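Local coordinates for transcriptional regulator (LacI family) (Clostridium acetobutylicum ATCC 824, PDB 3G85), which probably binds cis-regulatory DNA as a LacI-family transcription regulator, through a part of the protein other than the periplasmic-binding-protein-like core described here, at residues A[28-33]-A[95-100]; A[35-40]-A[251-256]. One frame throughout, in Å; residues are numbered along the deposited sequence.

In the fold
Both contacts hold helix 27-40 in the subdomain built on the parallel sheet that contains strand 94-97, in the two-subdomain fold of LacI-family regulators. Contact 1 takes the first part of that helix and meets the carboxyl end of the strand; contact 2 takes its last turns and meets helix 245-260. Their centres lie about 11 Å apart and they join directly: I95 CD1 lies 3.7 Å from L255 CB, and F97 CD1 lies 3.9 Å from C252 SG. Contact 1 is the deeper, about 9 Å from the centre of the chain against about 19 Å for contact 2, and a glycerol, probably from the crystallisation liquor, lies about 4 Å from the F97 side chain.

Contact 1: A[28-33]-A[95-100]; sequences SRFLRG and ILFNRL
F30 of helix 27-40 and F97 of strand 94-97 carry the whole contact, reaching for each other from opposite directions, from backbones whose nearest CA atoms, those of F30 and F97, are 10.9 Å apart. The aromatic interaction is an edge-to-face pair, well short of perpendicular: the ring centroids are 4.7 Å apart and the planes meet at 50°. F30 leads with its CZ corner, which hangs 3.5 Å above the plane of the F97 ring, over the centre. CE1 of F30 leans toward one side of that ring, 3.7 Å from F97 CE1. On the strand side, F97 swings CG anti to its own backbone N (chi1 -164°), which carries the ring out toward the helix. Phenylalanine suits both places, since a flat, wholly apolar group can span the distance between helix and strand; F97 supplies the face and F30 the CZ end.

The polar residues of both segments turn to other partners. Just after the strand, R99 NH1 gives a hydrogen bond to N98 O at 2.8 Å; it approaches from above the carbonyl plane while the oxygen stays close to the guanidinium plane, so the turn is tied to its own side chain. N98 OD1 accepts from N111 ND2 and V109 N. R29, next to F30 in the chain, makes salt bridges to E246 and D242.

Other apolar groups pack near the pair: W18 adds a second edge-to-face partner for F30, while I245 touches F30 and M248 touches F97. With both phenylalanines buried and no hydrogen bond between the segments, helix and strand are joined by dispersion and the weak electrostatics of ring hydrogens facing a pi cloud, which probably constrains the mutual orientation less strictly than hydrogen bonds would.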
ATOM      1  N   SER A  28       8.162   1.242  -8.868  1.00 24.04           N
ATOM      2  CA  SER A  28       9.449   0.568  -8.854  1.00 24.83           C
ATOM      3  C   SER A  28       9.412  -0.829  -8.204  1.00 22.87           C
ATOM      4  O   SER A  28      10.107  -1.740  -8.643  1.00 22.83           O
ATOM      5  CB  SER A  28      10.506   1.455  -8.179  1.00 25.01           C
ATOM      6  OG  SER A  28      10.199   1.640  -6.812  1.00 28.27           O
ATOM      7  N   ARG A  29       8.615  -0.983  -7.152  1.00 20.93           N
ATOM      8  CA  ARG A  29       8.508  -2.270  -6.458  1.00 21.20           C
ATOM      9  C   ARG A  29       7.776  -3.294  -7.290  1.00 20.42           C
ATOM     10  O   ARG A  29       8.080  -4.496  -7.254  1.00 20.24           O
ATOM     11  CB  ARG A  29       7.765  -2.069  -5.131  1.00 20.04           C
ATOM     12  CG  ARG A  29       8.516  -1.064  -4.192  1.00 21.36           C
ATOM     13  CD  ARG A  29       7.860  -1.074  -2.825  1.00 21.37           C
ATOM     14  NE  ARG A  29       8.146  -2.322  -2.118  1.00 21.17           N
ATOM     15  CZ  ARG A  29       7.740  -2.573  -0.874  1.00 20.34           C
ATOM     16  NH1 ARG A  29       6.978  -1.678  -0.248  1.00 21.15           N
ATOM     17  NH2 ARG A  29       8.042  -3.723  -0.291  1.00 17.17           N
ATOM     18  N   PHE A  30       6.764  -2.824  -7.991  1.00 21.01           N
ATOM     19  CA  PHE A  30       6.033  -3.699  -8.898  1.00 22.24           C
ATOM     20  C   PHE A  30       6.948  -4.195 -10.015  1.00 23.15           C
ATOM     21  O   PHE A  30       7.003  -5.393 -10.317  1.00 24.48           O
ATOM     22  CB  PHE A  30       4.893  -2.924  -9.512  1.00 22.83           C
ATOM     23  CG  PHE A  30       3.646  -2.983  -8.724  1.00 22.27           C
ATOM     24  CD1 PHE A  30       2.682  -3.939  -9.027  1.00 21.83           C
ATOM     25  CD2 PHE A  30       3.424  -2.069  -7.693  1.00 20.99           C
ATOM     26  CE1 PHE A  30       1.456  -3.994  -8.308  1.00 23.84           C
ATOM     27  CE2 PHE A  30       2.197  -2.104  -6.957  1.00 24.64           C
ATOM     28  CZ  PHE A  30       1.225  -3.093  -7.269  1.00 23.37           C
ATOM     29  N   LEU A  31       7.641  -3.259 -10.642  1.00 24.19           N
ATOM     30  CA  LEU A  31       8.604  -3.604 -11.690  1.00 25.27           C
ATOM     31  C   LEU A  31       9.686  -4.536 -11.132  1.00 24.79           C
ATOM     32  O   LEU A  31      10.002  -5.554 -11.739  1.00 25.19           O
ATOM     33  CB  LEU A  31       9.200  -2.324 -12.295  1.00 25.54           C
ATOM     34  CG  LEU A  31      10.125  -2.527 -13.501  1.00 27.79           C
ATOM     35  CD1 LEU A  31       9.337  -3.261 -14.581  1.00 27.04           C
ATOM     36  CD2 LEU A  31      10.682  -1.203 -14.019  1.00 26.50           C
ATOM     37  N   ARG A  32      10.244  -4.204  -9.968  1.00 25.22           N
ATOM     38  CA  ARG A  32      11.274  -5.060  -9.379  1.00 26.13           C
ATOM     39  C   ARG A  32      10.733  -6.452  -9.158  1.00 26.33           C
ATOM     40  O   ARG A  32      11.390  -7.428  -9.514  1.00 26.62           O
ATOM     41  CB  ARG A  32      11.807  -4.512  -8.058  1.00 25.51           C
ATOM     42  CG  ARG A  32      13.035  -5.262  -7.597  1.00 30.42           C
ATOM     43  CD  ARG A  32      13.508  -4.878  -6.202  1.00 34.12           C
ATOM     44  NE  ARG A  32      13.562  -3.434  -5.976  1.00 38.05           N
ATOM     45  CZ  ARG A  32      14.572  -2.629  -6.289  1.00 43.90           C
ATOM     46  NH1 ARG A  32      15.669  -3.104  -6.906  1.00 46.03           N
ATOM     47  NH2 ARG A  32      14.468  -1.323  -6.001  1.00 44.72           N
ATOM     48  N   GLY A  33       9.528  -6.554  -8.581  1.00 26.63           N
ATOM     49  CA  GLY A  33       8.933  -7.863  -8.313  1.00 26.88           C
ATOM     50  C   GLY A  33       8.660  -8.641  -9.591  1.00 28.24           C
ATOM     51  O   GLY A  33       8.889  -9.870  -9.640  1.00 29.13           O
ATOM     52  N   ILE A  95      -6.424 -10.140 -12.473  1.00 23.96           N
ATOM     53  CA  ILE A  95      -6.089 -10.190 -11.049  1.00 23.68           C
ATOM     54  C   ILE A  95      -6.233  -8.782 -10.450  1.00 22.98           C
ATOM     55  O   ILE A  95      -5.633  -7.828 -10.950  1.00 23.01           O
ATOM     56  CB  ILE A  95      -4.662 -10.666 -10.863  1.00 23.32           C
ATOM     57  CG1 ILE A  95      -4.473 -11.979 -11.623  1.00 26.35           C
ATOM     58  CG2 ILE A  95      -4.342 -10.906  -9.378  1.00 23.01           C
ATOM     59  CD1 ILE A  95      -3.152 -12.493 -11.482  1.00 31.60           C
ATOM     60  N   LEU A  96      -7.011  -8.659  -9.388  1.00 22.05           N
ATOM     61  CA  LEU A  96      -7.109  -7.411  -8.668  1.00 22.16           C
ATOM     62  C   LEU A  96      -6.035  -7.391  -7.592  1.00 21.85           C
ATOM     63  O   LEU A  96      -5.861  -8.368  -6.871  1.00 21.12           O
ATOM     64  CB  LEU A  96      -8.482  -7.267  -8.014  1.00 22.79           C
ATOM     65  CG  LEU A  96      -9.648  -7.344  -9.008  1.00 20.49           C
ATOM     66  CD1 LEU A  96     -10.990  -7.101  -8.225  1.00 22.06           C
ATOM     67  CD2 LEU A  96      -9.440  -6.319 -10.100  1.00 23.81           C
ATOM     68  N   PHE A  97      -5.334  -6.271  -7.470  1.00 22.25           N
ATOM     69  CA  PHE A  97      -4.316  -6.126  -6.454  1.00 21.95           C
ATOM     70  C   PHE A  97      -4.910  -5.419  -5.242  1.00 23.16           C
ATOM     71  O   PHE A  97      -5.411  -4.271  -5.348  1.00 23.12           O
ATOM     72  CB  PHE A  97      -3.135  -5.342  -7.048  1.00 22.52           C
ATOM     73  CG  PHE A  97      -1.876  -5.440  -6.249  1.00 23.86           C
ATOM     74  CD1 PHE A  97      -0.907  -6.364  -6.592  1.00 26.04           C
ATOM     75  CD2 PHE A  97      -1.639  -4.570  -5.183  1.00 23.77           C
ATOM     76  CE1 PHE A  97       0.293  -6.453  -5.873  1.00 24.32           C
ATOM     77  CE2 PHE A  97      -0.437  -4.659  -4.444  1.00 24.04           C
ATOM     78  CZ  PHE A  97       0.518  -5.619  -4.803  1.00 23.62           C
ATOM     79  N   ASN A  98      -4.870  -6.098  -4.097  1.00 23.67           N
ATOM     80  CA  ASN A  98      -5.412  -5.627  -2.829  1.00 25.46           C
ATOM     81  C   ASN A  98      -6.889  -5.214  -2.865  1.00 27.06           C
ATOM     82  O   ASN A  98      -7.252  -4.128  -2.390  1.00 28.32           O
ATOM     83  CB  ASN A  98      -4.549  -4.467  -2.271  1.00 25.37           C
ATOM     84  CG  ASN A  98      -4.499  -4.455  -0.752  1.00 26.59           C
ATOM     85  OD1 ASN A  98      -4.818  -5.445  -0.085  1.00 25.21           O
ATOM     86  ND2 ASN A  98      -4.089  -3.322  -0.198  1.00 23.76           N
ATOM     87  N   ARG A  99      -7.726  -6.061  -3.451  1.00 28.40           N
ATOM     88  CA  ARG A  99      -9.170  -5.905  -3.396  1.00 30.62           C
ATOM     89  C   ARG A  99      -9.714  -7.266  -3.302  1.00 31.80           C
ATOM     90  O   ARG A  99      -9.537  -8.039  -4.242  1.00 33.67           O
ATOM     91  CB  ARG A  99      -9.728  -5.408  -4.724  1.00 31.08           C
ATOM     92  CG  ARG A  99      -9.378  -4.118  -5.064  1.00 33.82           C
ATOM     93  CD  ARG A  99     -10.287  -3.083  -4.398  1.00 38.16           C
ATOM     94  NE  ARG A  99      -9.860  -1.816  -4.979  1.00 38.98           N
ATOM     95  CZ  ARG A  99      -8.667  -1.268  -4.782  1.00 37.78           C
ATOM     96  NH1 ARG A  99      -7.779  -1.846  -3.957  1.00 42.64           N
ATOM     97  NH2 ARG A  99      -8.363  -0.135  -5.391  1.00 40.50           N
ATOM     98  N   LEU A 100     -10.433  -7.566  -2.234  1.00 33.92           N
ATOM     99  CA  LEU A 100     -11.165  -8.806  -2.220  1.00 35.12           C
ATOM    100  C   LEU A 100     -12.346  -8.783  -3.220  1.00 34.52           C
ATOM    101  O   LEU A 100     -12.954  -7.751  -3.471  1.00 34.15           O
ATOM    102  CB  LEU A 100     -11.560  -9.241  -0.804  1.00 35.90           C
ATOM    103  CG  LEU A 100     -12.001 -10.723  -0.685  1.00 37.71           C
ATOM    104  CD1 LEU A 100     -11.054 -11.729  -1.413  1.00 34.69           C
ATOM    105  CD2 LEU A 100     -12.256 -11.138   0.778  1.00 36.14           C
TER

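Contact 2: A[35-40]-A[251-256]; sequences QSKLAK and TCISLV
K37 lies against I253 and S254 where two helices of the periplasmic-binding-protein-like fold pack together, 27-40 and 245-260. The axes of segments 35-40 and 251-256 approach to 9.9 Å, their directions 49° apart. K37 and I253 are the residues whose CA atoms come nearest, and the lysine's CB points toward the other helix.

The base of K37 meets I253 and its end meets S254. CB touches I253 CD1 at the start. CG is anti to the backbone N (chi1 179°) and enters the apolar surface of I253, 3.7 Å from CD1 and close to CB and CG2 as well. The two side chains slide past each other in opposite directions, so methylene and branched carbons lie alongside. A bend at chi2 (62°) then turns the rest of the chain, which runs extended through CD and brings CE to 3.4 Å from S254 OG. At the tip, NZ donates a hydrogen bond to that same hydroxyl oxygen. Lysine fits a partly exposed seam of this kind: its first side-chain carbons pack on an apolar neighbour while its ammonium reaches a polar atom one residue farther along the partner helix. The small serine can place an acceptor there close to its own backbone.

I253 is gripped from a second direction by L38, whose side chain crosses it at about a right angle. K37 CG and the forked end of L38 both meet the I253 CD1 methyl; L38 CG is 3.8 Å away and CD2 similarly close. Y43 and Y45 touch L38 from the following loop, while C252 and L255 of the other helix face I95 and V107 of the parallel sheet. At the polar end of the seam, 3.1 Å separates K37 NZ from S254 OG.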
ATOM      1  N   GLN A  35      10.139  -8.131 -12.771  1.00 31.53           N
ATOM      2  CA  GLN A  35      11.448  -8.482 -13.368  1.00 32.47           C
ATOM      3  C   GLN A  35      11.994  -9.754 -12.687  1.00 33.51           C
ATOM      4  O   GLN A  35      12.470 -10.689 -13.345  1.00 33.21           O
ATOM      5  CB  GLN A  35      12.456  -7.302 -13.290  1.00 32.74           C
ATOM      6  CG  GLN A  35      12.144  -6.073 -14.244  1.00 31.87           C
ATOM      7  CD  GLN A  35      13.014  -4.801 -13.978  1.00 34.50           C
ATOM      8  OE1 GLN A  35      13.278  -3.998 -14.894  1.00 34.54           O
ATOM      9  NE2 GLN A  35      13.461  -4.627 -12.734  1.00 34.83           N
ATOM     10  N   SER A  36      11.881  -9.802 -11.364  1.00 33.67           N
ATOM     11  CA  SER A  36      12.483 -10.864 -10.578  1.00 35.54           C
ATOM     12  C   SER A  36      11.803 -12.215 -10.756  1.00 36.65           C
ATOM     13  O   SER A  36      12.466 -13.259 -10.848  1.00 37.11           O
ATOM     14  CB  SER A  36      12.508 -10.454  -9.109  1.00 35.27           C
ATOM     15  OG  SER A  36      12.613 -11.585  -8.310  1.00 38.81           O
ATOM     16  N   LYS A  37      10.474 -12.181 -10.782  1.00 37.27           N
ATOM     17  CA  LYS A  37       9.639 -13.349 -11.025  1.00 38.38           C
ATOM     18  C   LYS A  37       9.868 -13.914 -12.441  1.00 39.43           C
ATOM     19  O   LYS A  37      10.023 -15.128 -12.611  1.00 40.98           O
ATOM     20  CB  LYS A  37       8.168 -12.970 -10.871  1.00 37.24           C
ATOM     21  CG  LYS A  37       7.201 -14.111 -11.116  1.00 37.24           C
ATOM     22  CD  LYS A  37       7.402 -15.195 -10.138  1.00 36.26           C
ATOM     23  CE  LYS A  37       6.357 -16.259 -10.358  1.00 38.41           C
ATOM     24  NZ  LYS A  37       6.598 -17.350  -9.392  1.00 37.54           N
ATOM     25  N   LEU A  38       9.879 -13.047 -13.446  1.00 40.30           N
ATOM     26  CA  LEU A  38      10.088 -13.513 -14.821  1.00 41.63           C
ATOM     27  C   LEU A  38      11.470 -14.111 -15.074  1.00 42.95           C
ATOM     28  O   LEU A  38      11.595 -15.118 -15.806  1.00 42.76           O
ATOM     29  CB  LEU A  38       9.794 -12.404 -15.818  1.00 40.84           C
ATOM     30  CG  LEU A  38       8.281 -12.197 -15.854  1.00 41.52           C
ATOM     31  CD1 LEU A  38       7.970 -11.037 -16.743  1.00 40.08           C
ATOM     32  CD2 LEU A  38       7.538 -13.492 -16.272  1.00 40.16           C
ATOM     33  N   ALA A  39      12.491 -13.495 -14.472  1.00 43.68           N
ATOM     34  CA  ALA A  39      13.866 -13.979 -14.548  1.00 44.70           C
ATOM     35  C   ALA A  39      13.984 -15.377 -13.976  1.00 45.89           C
ATOM     36  O   ALA A  39      14.792 -16.171 -14.460  1.00 46.44           O
ATOM     37  CB  ALA A  39      14.809 -13.043 -13.837  1.00 44.37           C
ATOM     38  N   LYS A  40      13.186 -15.683 -12.954  1.00 46.77           N
ATOM     39  CA  LYS A  40      13.213 -17.006 -12.332  1.00 47.68           C
ATOM     40  C   LYS A  40      12.471 -18.038 -13.171  1.00 47.95           C
ATOM     41  O   LYS A  40      12.603 -19.240 -12.942  1.00 48.08           O
ATOM     42  CB  LYS A  40      12.602 -16.972 -10.937  1.00 47.98           C
ATOM     43  CG  LYS A  40      13.582 -16.620  -9.824  1.00 50.57           C
ATOM     44  CD  LYS A  40      12.875 -16.622  -8.470  1.00 53.85           C
ATOM     45  CE  LYS A  40      11.987 -15.382  -8.290  1.00 55.57           C
ATOM     46  NZ  LYS A  40      11.215 -15.418  -7.003  1.00 57.80           N
ATOM     47  N   THR A 251       3.572 -13.076  -7.251  1.00 23.19           N
ATOM     48  CA  THR A 251       2.448 -14.023  -7.076  1.00 23.41           C
ATOM     49  C   THR A 251       1.313 -13.799  -8.092  1.00 23.38           C
ATOM     50  O   THR A 251       0.638 -14.751  -8.526  1.00 22.94           O
ATOM     51  CB  THR A 251       1.905 -13.994  -5.634  1.00 23.19           C
ATOM     52  OG1 THR A 251       2.937 -14.406  -4.745  1.00 25.47           O
ATOM     53  CG2 THR A 251       0.733 -14.953  -5.468  1.00 22.95           C
ATOM     54  N   CYS A 252       1.089 -12.539  -8.480  1.00 23.03           N
ATOM     55  CA  CYS A 252       0.166 -12.225  -9.572  1.00 23.72           C
ATOM     56  C   CYS A 252       0.494 -13.029 -10.838  1.00 25.18           C
ATOM     57  O   CYS A 252      -0.400 -13.617 -11.441  1.00 26.23           O
ATOM     58  CB  CYS A 252       0.159 -10.703  -9.872  1.00 22.45           C
ATOM     59  SG  CYS A 252      -0.654  -9.723  -8.592  1.00 25.01           S
ATOM     60  N   ILE A 253       1.762 -13.058 -11.243  1.00 25.88           N
ATOM     61  CA  ILE A 253       2.175 -13.854 -12.409  1.00 28.70           C
ATOM     62  C   ILE A 253       1.870 -15.356 -12.223  1.00 28.48           C
ATOM     63  O   ILE A 253       1.406 -16.007 -13.157  1.00 29.77           O
ATOM     64  CB  ILE A 253       3.681 -13.668 -12.696  1.00 28.46           C
ATOM     65  CG1 ILE A 253       3.960 -12.188 -13.034  1.00 28.71           C
ATOM     66  CG2 ILE A 253       4.203 -14.693 -13.751  1.00 28.85           C
ATOM     67  CD1 ILE A 253       5.398 -11.907 -13.434  1.00 30.13           C
ATOM     68  N   SER A 254       2.134 -15.884 -11.025  1.00 28.79           N
ATOM     69  CA  SER A 254       1.843 -17.293 -10.711  1.00 29.10           C
ATOM     70  C   SER A 254       0.389 -17.604 -10.932  1.00 28.04           C
ATOM     71  O   SER A 254       0.071 -18.653 -11.528  1.00 27.76           O
ATOM     72  CB  SER A 254       2.158 -17.625  -9.246  1.00 29.45           C
ATOM     73  OG  SER A 254       3.538 -17.521  -8.982  1.00 33.87           O
ATOM     74  N   LEU A 255      -0.475 -16.741 -10.400  1.00 25.72           N
ATOM     75  CA  LEU A 255      -1.914 -16.882 -10.556  1.00 25.53           C
ATOM     76  C   LEU A 255      -2.306 -16.816 -12.033  1.00 25.44           C
ATOM     77  O   LEU A 255      -3.089 -17.644 -12.513  1.00 23.75           O
ATOM     78  CB  LEU A 255      -2.677 -15.804  -9.795  1.00 25.45           C
ATOM     79  CG  LEU A 255      -2.734 -15.828  -8.277  1.00 26.98           C
ATOM     80  CD1 LEU A 255      -3.865 -14.900  -7.829  1.00 26.01           C
ATOM     81  CD2 LEU A 255      -2.976 -17.260  -7.780  1.00 27.64           C
ATOM     82  N   VAL A 256      -1.770 -15.819 -12.752  1.00 24.42           N
ATOM     83  CA  VAL A 256      -2.055 -15.700 -14.175  1.00 24.59           C
ATOM     84  C   VAL A 256      -1.784 -17.007 -14.957  1.00 24.41           C
ATOM     85  O   VAL A 256      -2.642 -17.492 -15.703  1.00 24.78           O
ATOM     86  CB  VAL A 256      -1.259 -14.525 -14.785  1.00 25.12           C
ATOM     87  CG1 VAL A 256      -1.064 -14.716 -16.304  1.00 25.20           C
ATOM     88  CG2 VAL A 256      -2.011 -13.244 -14.475  1.00 24.98           C
TER